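Local atomic coordinates of fructooligosaccharide ABC transporter substrate-binding protein FusA (Streptococcus pneumoniae, PDB entry 5G5Y), a protein that serves as the solute-binding subunit of the FusABC-MsmK importer, binding short- and long-chain fructooligosaccharides with a preference for tetrasaccharides and larger. Residues M92-K97 and Q329-Q334; L285-L288 and Q294-V297; V425-E430 and Q483-Q488. All blocks are in the same frame, centred on the assembly; numbering follows the deposited sequence.

Overall arrangement
From the N terminus, the chain first reaches 92-97, at the start of helix 93-101, and meets it again at 329-334, so contact 1 closes a long loop of 231 residues. Contact 2 (285-288 with 294-297) is nested inside that loop, a short return in the connection between strands 282-284 and 305-306, with its nearest atoms about 29 Å from those of contact 1. Contact 3 follows in series, after both have closed: it brings the lead-in to helix 429-455 against helix 475-492. Contact 1 thus joins two helix starts on the side of the N-terminal sheet, contact 2 lies beside the sheet containing strand 282-284, and contact 3 ties together the C-terminal helices.

Contact 1 of 3, residues M92-K97 and Q329-Q334; sequences MPNLKK and QYAPLQ
Leu95 and Tyr330 run side by side and point the same way, the leucine laid over one face of the phenol ring. Its CD1 sits almost on the ring normal, 8° off it, and 4.0 Å from the ring centroid of Tyr330: a CH-pi contact over the centre of the ring. Leu95 CD2 reaches the outer part of the same ring, 4.0 Å from Tyr330 CE2, while Leu95 CB lies near Tyr330 CD2. Leu95 CG lies anti to the backbone N (chi1 -180°), which runs the side chain alongside Tyr330 and puts CD1 over the ring centre and CD2 by CE2.

Asn94, one residue earlier, packs against the backbone at the root of the ring. Its CB lies 3.9 Å from Tyr330 CB and close to the carbonyl of that residue, and its amide ND2 comes 3.7 Å from Ala331 CB.

Two helix starts meet here, in a member of the bacterial solute-binding protein 1 family with the type II periplasmic-binding-protein fold: Met92 is the N-cap residue of helix 93-101 and Ala331 that of helix 332-340. Asp327, near the end of helix 319-329, ties that helix to the first of these starts, its carboxylate accepting from the backbone N atoms of Asn94 and Leu95.

The far end of the tyrosine is fixed separately. Its hydroxyl hydrogen-bonds to Pro120 O, and Phe119 and Pro383 touch its side chain. Tyr330 lies near the sugar site: its side chain is about 7 Å from that of the substrate-binding Lys309 and about 10 Å from that of Glu123.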
loop_
_atom_site.group_PDB
_atom_site.type_symbol
_atom_site.label_atom_id
_atom_site.label_comp_id
_atom_site.label_asym_id
_atom_site.label_seq_id
_atom_site.Cartn_x
_atom_site.Cartn_y
_atom_site.Cartn_z
ATOM N N MET A 92 26.612 -3.400 -10.271
ATOM C CA MET A 92 25.462 -3.932 -9.533
ATOM C C MET A 92 24.684 -5.005 -10.319
ATOM O O MET A 92 23.529 -4.785 -10.697
ATOM C CB MET A 92 24.590 -2.802 -9.035
ATOM C CG MET A 92 25.329 -1.741 -8.225
ATOM S SD MET A 92 24.189 -0.474 -7.606
ATOM C CE MET A 92 23.371 -1.394 -6.277
ATOM N N PRO A 93 25.336 -6.181 -10.571
ATOM C CA PRO A 93 24.667 -7.240 -11.348
ATOM C C PRO A 93 23.342 -7.785 -10.749
ATOM O O PRO A 93 22.452 -8.199 -11.516
ATOM C CB PRO A 93 25.726 -8.362 -11.435
ATOM C CG PRO A 93 26.593 -8.140 -10.239
ATOM C CD PRO A 93 26.643 -6.643 -10.052
ATOM N N ASN A 94 23.211 -7.848 -9.418
ATOM C CA ASN A 94 21.934 -8.317 -8.833
ATOM C C ASN A 94 20.784 -7.369 -9.197
ATOM O O ASN A 94 19.737 -7.797 -9.633
ATOM C CB ASN A 94 22.001 -8.538 -7.295
ATOM C CG ASN A 94 23.014 -9.587 -6.884
ATOM O OD1 ASN A 94 23.196 -10.574 -7.585
ATOM N ND2 ASN A 94 23.662 -9.396 -5.753
ATOM N N LEU A 95 20.989 -6.079 -9.009
ATOM C CA LEU A 95 20.005 -5.074 -9.340
ATOM C C LEU A 95 19.794 -5.033 -10.858
ATOM O O LEU A 95 18.675 -4.944 -11.324
ATOM C CB LEU A 95 20.439 -3.711 -8.814
ATOM C CG LEU A 95 19.463 -2.554 -9.107
ATOM C CD1 LEU A 95 18.050 -2.820 -8.639
ATOM C CD2 LEU A 95 19.989 -1.327 -8.415
ATOM N N LYS A 96 20.852 -5.186 -11.639
ATOM C CA LYS A 96 20.655 -5.237 -13.107
ATOM C C LYS A 96 19.786 -6.423 -13.568
ATOM O O LYS A 96 19.004 -6.297 -14.531
ATOM C CB LYS A 96 22.001 -5.277 -13.832
ATOM C CG LYS A 96 22.670 -3.942 -13.893
ATOM C CD LYS A 96 24.157 -4.101 -14.228
ATOM C CE LYS A 96 24.409 -4.392 -15.689
ATOM N NZ LYS A 96 25.862 -4.746 -15.834
ATOM N N LYS A 97 19.907 -7.566 -12.889
ATOM C CA LYS A 97 19.078 -8.728 -13.203
ATOM C C LYS A 97 17.578 -8.488 -12.883
ATOM O O LYS A 97 16.696 -8.897 -13.608
ATOM C CB LYS A 97 19.567 -9.961 -12.455
ATOM C CG LYS A 97 18.869 -11.234 -12.919
ATOM C CD LYS A 97 19.411 -12.469 -12.226
ATOM C CE LYS A 97 18.530 -13.674 -12.534
ATOM N NZ LYS A 97 19.195 -14.892 -11.998
ATOM N N GLN A 329 22.581 -6.425 -1.159
ATOM C CA GLN A 329 21.245 -6.374 -0.547
ATOM C C GLN A 329 20.157 -6.860 -1.517
ATOM O O GLN A 329 19.110 -7.323 -1.058
ATOM C CB GLN A 329 20.880 -5.006 -0.028
ATOM C CG GLN A 329 21.987 -4.281 0.725
ATOM C CD GLN A 329 22.680 -5.153 1.771
ATOM O OE1 GLN A 329 22.028 -5.775 2.602
ATOM N NE2 GLN A 329 24.016 -5.226 1.707
ATOM N N TYR A 330 20.424 -6.751 -2.824
ATOM C CA TYR A 330 19.540 -7.191 -3.897
ATOM C C TYR A 330 19.704 -8.655 -4.321
ATOM O O TYR A 330 18.943 -9.131 -5.155
ATOM C CB TYR A 330 19.697 -6.270 -5.121
ATOM C CG TYR A 330 19.071 -4.928 -4.944
ATOM C CD1 TYR A 330 17.669 -4.779 -4.919
ATOM C CD2 TYR A 330 19.847 -3.791 -4.813
ATOM C CE1 TYR A 330 17.084 -3.531 -4.746
ATOM C CE2 TYR A 330 19.268 -2.520 -4.670
ATOM C CZ TYR A 330 17.879 -2.402 -4.638
ATOM O OH TYR A 330 17.308 -1.156 -4.475
ATOM N N ALA A 331 20.694 -9.383 -3.768
ATOM C CA ALA A 331 20.701 -10.846 -3.896
ATOM C C ALA A 331 19.387 -11.357 -3.280
ATOM O O ALA A 331 19.012 -10.920 -2.180
ATOM C CB ALA A 331 21.919 -11.467 -3.194
ATOM N N PRO A 332 18.658 -12.232 -3.985
ATOM C CA PRO A 332 17.301 -12.654 -3.543
ATOM C C PRO A 332 17.187 -13.109 -2.066
ATOM O O PRO A 332 16.316 -12.630 -1.332
ATOM C CB PRO A 332 16.986 -13.806 -4.487
ATOM C CG PRO A 332 17.715 -13.426 -5.732
ATOM C CD PRO A 332 19.012 -12.834 -5.288
ATOM N N LEU A 333 18.079 -14.005 -1.620
ATOM C CA LEU A 333 18.026 -14.461 -0.201
ATOM C C LEU A 333 18.292 -13.326 0.789
ATOM O O LEU A 333 17.743 -13.296 1.906
ATOM C CB LEU A 333 19.003 -15.607 0.065
ATOM C CG LEU A 333 18.478 -17.029 -0.187
ATOM C CD1 LEU A 333 19.669 -17.986 -0.106
ATOM C CD2 LEU A 333 17.410 -17.472 0.801
ATOM N N GLN A 334 19.122 -12.375 0.377
ATOM C CA GLN A 334 19.434 -11.263 1.214
ATOM C C GLN A 334 18.241 -10.301 1.259
ATOM O O GLN A 334 17.915 -9.814 2.332
ATOM C CB GLN A 334 20.674 -10.526 0.712
ATOM C CG GLN A 334 21.242 -9.563 1.755
ATOM C CD GLN A 334 21.886 -10.291 2.927
ATOM O OE1 GLN A 334 22.767 -11.105 2.739
ATOM N NE2 GLN A 334 21.407 -10.035 4.124
#

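Contact 2 of 3, residues L285-L288 and Q294-V297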
loop_
_atom_site.group_PDB
_atom_site.type_symbol
_atom_site.label_atom_id
_atom_site.label_comp_id
_atom_site.label_asym_id
_atom_site.label_seq_id
_atom_site.Cartn_x
_atom_site.Cartn_y
_atom_site.Cartn_z
ATOM N N LEU A 285 -17.652 -10.528 1.166
ATOM C CA LEU A 285 -18.866 -10.214 0.437
ATOM C C LEU A 285 -18.479 -10.319 -1.040
ATOM O O LEU A 285 -17.627 -9.534 -1.493
ATOM C CB LEU A 285 -19.331 -8.787 0.759
ATOM C CG LEU A 285 -20.609 -8.320 0.051
ATOM C CD1 LEU A 285 -21.801 -9.112 0.543
ATOM C CD2 LEU A 285 -20.865 -6.851 0.247
ATOM N N PRO A 286 -19.071 -11.255 -1.783
ATOM C CA PRO A 286 -18.704 -11.300 -3.202
ATOM C C PRO A 286 -19.046 -10.028 -3.975
ATOM O O PRO A 286 -19.907 -9.243 -3.554
ATOM C CB PRO A 286 -19.528 -12.468 -3.759
ATOM C CG PRO A 286 -20.064 -13.191 -2.556
ATOM C CD PRO A 286 -20.150 -12.208 -1.458
ATOM N N VAL A 287 -18.412 -9.871 -5.114
ATOM C CA VAL A 287 -18.639 -8.716 -5.977
ATOM C C VAL A 287 -20.126 -8.703 -6.387
ATOM O O VAL A 287 -20.673 -9.733 -6.838
ATOM C CB VAL A 287 -17.713 -8.755 -7.194
ATOM C CG1 VAL A 287 -18.094 -7.686 -8.227
ATOM C CG2 VAL A 287 -16.289 -8.590 -6.707
ATOM N N LEU A 288 -20.772 -7.564 -6.196
ATOM C CA LEU A 288 -22.218 -7.414 -6.469
ATOM C C LEU A 288 -22.478 -6.805 -7.835
ATOM O O LEU A 288 -21.791 -5.879 -8.259
ATOM C CB LEU A 288 -22.825 -6.508 -5.427
ATOM C CG LEU A 288 -22.595 -6.959 -3.991
ATOM C CD1 LEU A 288 -23.204 -5.963 -3.014
ATOM C CD2 LEU A 288 -23.215 -8.319 -3.737
ATOM N N GLN A 294 -24.272 -5.826 -14.214
ATOM C CA GLN A 294 -22.839 -6.089 -14.473
ATOM C C GLN A 294 -21.979 -5.876 -13.217
ATOM O O GLN A 294 -22.330 -5.101 -12.322
ATOM C CB GLN A 294 -22.331 -5.207 -15.615
ATOM C CG GLN A 294 -23.209 -5.184 -16.876
ATOM C CD GLN A 294 -23.622 -6.569 -17.324
ATOM O OE1 GLN A 294 -22.775 -7.440 -17.516
ATOM N NE2 GLN A 294 -24.927 -6.807 -17.400
ATOM N N LYS A 295 -20.830 -6.549 -13.199
ATOM C CA LYS A 295 -19.919 -6.581 -12.061
ATOM C C LYS A 295 -18.564 -6.009 -12.470
ATOM O O LYS A 295 -18.110 -6.191 -13.624
ATOM C CB LYS A 295 -19.692 -8.002 -11.590
ATOM C CG LYS A 295 -20.899 -8.660 -10.966
ATOM C CD LYS A 295 -20.553 -10.091 -10.682
ATOM C CE LYS A 295 -21.735 -10.920 -10.267
ATOM N NZ LYS A 295 -21.242 -12.240 -9.771
ATOM N N HIS A 296 -17.939 -5.323 -11.536
ATOM C CA HIS A 296 -16.642 -4.673 -11.790
ATOM C C HIS A 296 -15.933 -4.469 -10.469
ATOM O O HIS A 296 -16.565 -4.243 -9.438
ATOM C CB HIS A 296 -16.821 -3.320 -12.506
ATOM C CG HIS A 296 -15.544 -2.706 -12.968
ATOM N ND1 HIS A 296 -14.768 -3.289 -13.940
ATOM C CD2 HIS A 296 -14.887 -1.576 -12.584
ATOM C CE1 HIS A 296 -13.713 -2.530 -14.184
ATOM N NE2 HIS A 296 -13.741 -1.499 -13.345
ATOM N N VAL A 297 -14.609 -4.572 -10.504
ATOM C CA VAL A 297 -13.731 -4.124 -9.433
ATOM C C VAL A 297 -12.761 -3.093 -9.998
ATOM O O VAL A 297 -12.043 -3.381 -10.981
ATOM C CB VAL A 297 -12.937 -5.297 -8.841
ATOM C CG1 VAL A 297 -11.968 -4.828 -7.776
ATOM C CG2 VAL A 297 -13.905 -6.309 -8.231
HETATM O O HOH W 1 -19.513 -12.237 -7.530
HETATM O O HOH W 2 -22.862 -11.556 -6.765
HETATM O O HOH W 3 -19.499 -4.789 -9.256
#
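The backbones of 285-288 and 294-297 come nearest at Leu288 and Lys295, with their CA atoms 6.1 Å apart, and no direct hydrogen bond joins them. Both are irregular segments of the loop between strands 282-284 and 305-306, so this is a loop folding back on itself beside the mixed sheet to which strand 282-284 belongs, held by apolar packing and bridging water.

Val287 is the apolar centre. Its two methyls divide the work: CG1 packs 3.7 Å from Lys295 CB, and CG2 meets Val297 CG2 at 3.6 Å. Because Val287 CG1 is anti to the backbone N (chi1 170°), CG2 is left beside that N and can turn to the second valine. Tyr412 of helix 399-412 touches both valines, and Tyr415 adds a contact to Val287.

Lys295 continues past the valine, extended beyond CG and passing close to the carbonyls of Leu288 and Val287. Its ammonium group does not bond directly to Val287 O; water 1 donates to that oxygen and accepts from Lys295 NZ, at 2.8 Å on each side. Water 2 makes a second bridge between the same two atoms, but its bond from NZ is weak. Tyr415 OH gives NZ a further, weak partner.

A separate water bridge runs from backbone to backbone: water 3 lies 2.7 Å from Leu288 O and accepts from His296 N at 2.8 Å.

Contact 3 of 3, residues V425-E430 and Q483-Q488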
loop_
_atom_site.group_PDB
_atom_site.type_symbol
_atom_site.label_atom_id
_atom_site.label_comp_id
_atom_site.label_asym_id
_atom_site.label_seq_id
_atom_site.Cartn_x
_atom_site.Cartn_y
_atom_site.Cartn_z
ATOM N N VAL A 425 4.918 7.158 -11.076
ATOM C CA VAL A 425 5.925 7.882 -11.841
ATOM C C VAL A 425 6.624 8.910 -10.965
ATOM O O VAL A 425 6.044 9.382 -10.023
ATOM C CB VAL A 425 5.321 8.583 -13.079
ATOM C CG1 VAL A 425 4.994 7.544 -14.134
ATOM C CG2 VAL A 425 4.093 9.423 -12.702
ATOM N N PHE A 426 7.859 9.247 -11.318
ATOM C CA PHE A 426 8.646 10.296 -10.720
ATOM C C PHE A 426 8.474 11.611 -11.520
ATOM O O PHE A 426 8.957 11.729 -12.625
ATOM C CB PHE A 426 10.136 9.854 -10.774
ATOM C CG PHE A 426 11.046 10.560 -9.829
ATOM C CD1 PHE A 426 10.712 11.728 -9.180
ATOM C CD2 PHE A 426 12.328 10.021 -9.604
ATOM C CE1 PHE A 426 11.597 12.335 -8.289
ATOM C CE2 PHE A 426 13.210 10.623 -8.730
ATOM C CZ PHE A 426 12.858 11.771 -8.072
ATOM N N MET A 427 7.810 12.598 -10.947
ATOM C CA MET A 427 7.469 13.825 -11.649
ATOM C C MET A 427 8.526 14.923 -11.396
ATOM O O MET A 427 9.299 14.870 -10.439
ATOM C CB MET A 427 6.087 14.337 -11.195
ATOM C CG MET A 427 4.920 13.429 -11.575
ATOM S SD MET A 427 3.337 14.214 -11.220
ATOM C CE MET A 427 2.155 12.968 -11.749
ATOM N N THR A 428 8.519 15.935 -12.245
ATOM C CA THR A 428 9.346 17.108 -11.985
ATOM C C THR A 428 8.908 17.825 -10.728
ATOM O O THR A 428 7.751 17.683 -10.247
ATOM C CB THR A 428 9.303 18.118 -13.128
ATOM O OG1 THR A 428 7.958 18.597 -13.309
ATOM C CG2 THR A 428 9.838 17.513 -14.388
ATOM N N GLN A 429 9.812 18.668 -10.215
ATOM C CA GLN A 429 9.494 19.456 -9.013
ATOM C C GLN A 429 8.264 20.338 -9.250
ATOM O O GLN A 429 7.366 20.383 -8.424
ATOM C CB GLN A 429 10.726 20.290 -8.563
ATOM C CG GLN A 429 10.690 20.758 -7.105
ATOM C CD GLN A 429 12.060 20.661 -6.392
ATOM O OE1 GLN A 429 13.124 20.885 -6.989
ATOM N NE2 GLN A 429 12.028 20.290 -5.110
ATOM N N GLU A 430 8.212 21.003 -10.400
ATOM C CA GLU A 430 7.105 21.874 -10.761
ATOM C C GLU A 430 5.762 21.136 -10.787
ATOM O O GLU A 430 4.746 21.629 -10.288
ATOM C CB GLU A 430 7.359 22.476 -12.137
ATOM C CG GLU A 430 6.344 23.524 -12.552
ATOM C CD GLU A 430 6.431 23.894 -14.031
ATOM O OE1 GLU A 430 7.134 23.200 -14.809
ATOM O OE2 GLU A 430 5.775 24.887 -14.415
ATOM N N GLN A 483 -2.059 12.455 -17.291
ATOM C CA GLN A 483 -2.025 11.832 -18.606
ATOM C C GLN A 483 -0.657 11.984 -19.240
ATOM O O GLN A 483 -0.185 11.070 -19.887
ATOM C CB GLN A 483 -3.107 12.439 -19.536
ATOM C CG GLN A 483 -3.291 11.717 -20.831
ATOM C CD GLN A 483 -3.923 10.357 -20.647
ATOM O OE1 GLN A 483 -5.038 10.258 -20.164
ATOM N NE2 GLN A 483 -3.239 9.306 -21.093
ATOM N N LYS A 484 -0.022 13.149 -19.080
ATOM C CA LYS A 484 1.304 13.346 -19.608
ATOM C C LYS A 484 2.303 12.301 -19.080
ATOM O O LYS A 484 3.032 11.668 -19.845
ATOM C CB LYS A 484 1.780 14.774 -19.305
ATOM C CG LYS A 484 3.191 15.128 -19.776
ATOM C CD LYS A 484 3.547 16.568 -19.393
ATOM C CE LYS A 484 3.905 16.685 -17.922
ATOM N NZ LYS A 484 4.419 18.034 -17.550
ATOM N N TYR A 485 2.352 12.135 -17.778
ATOM C CA TYR A 485 3.252 11.146 -17.204
ATOM C C TYR A 485 2.883 9.698 -17.562
ATOM O O TYR A 485 3.779 8.871 -17.739
ATOM C CB TYR A 485 3.379 11.338 -15.700
ATOM C CG TYR A 485 4.216 12.539 -15.366
ATOM C CD1 TYR A 485 5.606 12.462 -15.404
ATOM C CD2 TYR A 485 3.627 13.767 -15.057
ATOM C CE1 TYR A 485 6.386 13.562 -15.134
ATOM C CE2 TYR A 485 4.403 14.872 -14.767
ATOM C CZ TYR A 485 5.788 14.770 -14.829
ATOM O OH TYR A 485 6.596 15.868 -14.568
ATOM N N TYR A 486 1.589 9.414 -17.689
ATOM C CA TYR A 486 1.136 8.084 -18.113
ATOM C C TYR A 486 1.657 7.754 -19.510
ATOM O O TYR A 486 2.235 6.665 -19.744
ATOM C CB TYR A 486 -0.387 7.956 -18.050
ATOM C CG TYR A 486 -0.814 6.563 -18.419
ATOM C CD1 TYR A 486 -0.709 5.544 -17.501
ATOM C CD2 TYR A 486 -1.251 6.237 -19.704
ATOM C CE1 TYR A 486 -1.055 4.244 -17.816
ATOM C CE2 TYR A 486 -1.613 4.906 -20.031
ATOM C CZ TYR A 486 -1.490 3.917 -19.059
ATOM O OH TYR A 486 -1.786 2.561 -19.257
ATOM N N ASP A 487 1.487 8.714 -20.428
ATOM C CA ASP A 487 1.955 8.529 -21.793
ATOM C C ASP A 487 3.471 8.367 -21.817
ATOM O O ASP A 487 3.962 7.488 -22.507
ATOM C CB ASP A 487 1.509 9.676 -22.725
ATOM C CG ASP A 487 -0.027 9.782 -22.856
ATOM O OD1 ASP A 487 -0.776 8.821 -22.527
ATOM O OD2 ASP A 487 -0.498 10.834 -23.310
ATOM N N GLN A 488 4.211 9.188 -21.080
ATOM C CA GLN A 488 5.673 9.027 -21.022
ATOM C C GLN A 488 6.110 7.639 -20.479
ATOM O O GLN A 488 7.034 7.008 -21.006
ATOM C CB GLN A 488 6.308 10.130 -20.178
ATOM C CG GLN A 488 6.316 11.494 -20.839
ATOM C CD GLN A 488 6.799 12.626 -19.927
ATOM O OE1 GLN A 488 7.193 12.409 -18.769
ATOM N NE2 GLN A 488 6.758 13.854 -20.452
#
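Met427 lies over one face of the Tyr485 ring. Its CG stands 3.5 Å from the ring centroid of Tyr485, only 11° off the normal, a CH-pi contact over the centre of that face. From there the thioether chain, extended beyond CG, crosses the ring obliquely, bringing CE to within 3.7 Å of Tyr485 CD2. The sulfur is set off from the normal, and SD lies 4.2 Å from the ring centroid, a Met-aromatic contact of oblique geometry. Val425 closes in on the root of the tyrosine instead, its CG2 meeting Tyr485 CB at 3.6 Å. Beyond the two segments, Ile481 and Lys482 of helix 475-492 and Leu432 and Ile435 of helix 429-455 also touch Met427, setting it between the two helices.

The polar part gathers at the other end of the ring. Thr428 N donates to Tyr485 OH at 3.0 Å in a nearly straight bond, its N-H...O angle 173°, so the phenol oxygen anchors the backbone just where helix 429-455 begins. Thr428 is the N-cap of that helix: its OG1, between the backbone N and the carbonyl carbon (chi1 61°), hydrogen-bonds to Asp431 N. Asp431 is also a partner of the tyrosine, its OD2 hydrogen-bonded to Tyr485 OH and in a salt bridge with Lys484 NZ.

Apolar packing and hydrogen bonding therefore converge on Tyr485. Its face lies under Met427 and its hydroxyl is shared between the Thr428 amide and the Asp431 carboxylate, which should restrict both the rotation of the ring and the position of its hydroxyl, and helix 475-492 is joined to the capped start of helix 429-455. The nearby lysine would probably stabilise the negative charge of Asp431.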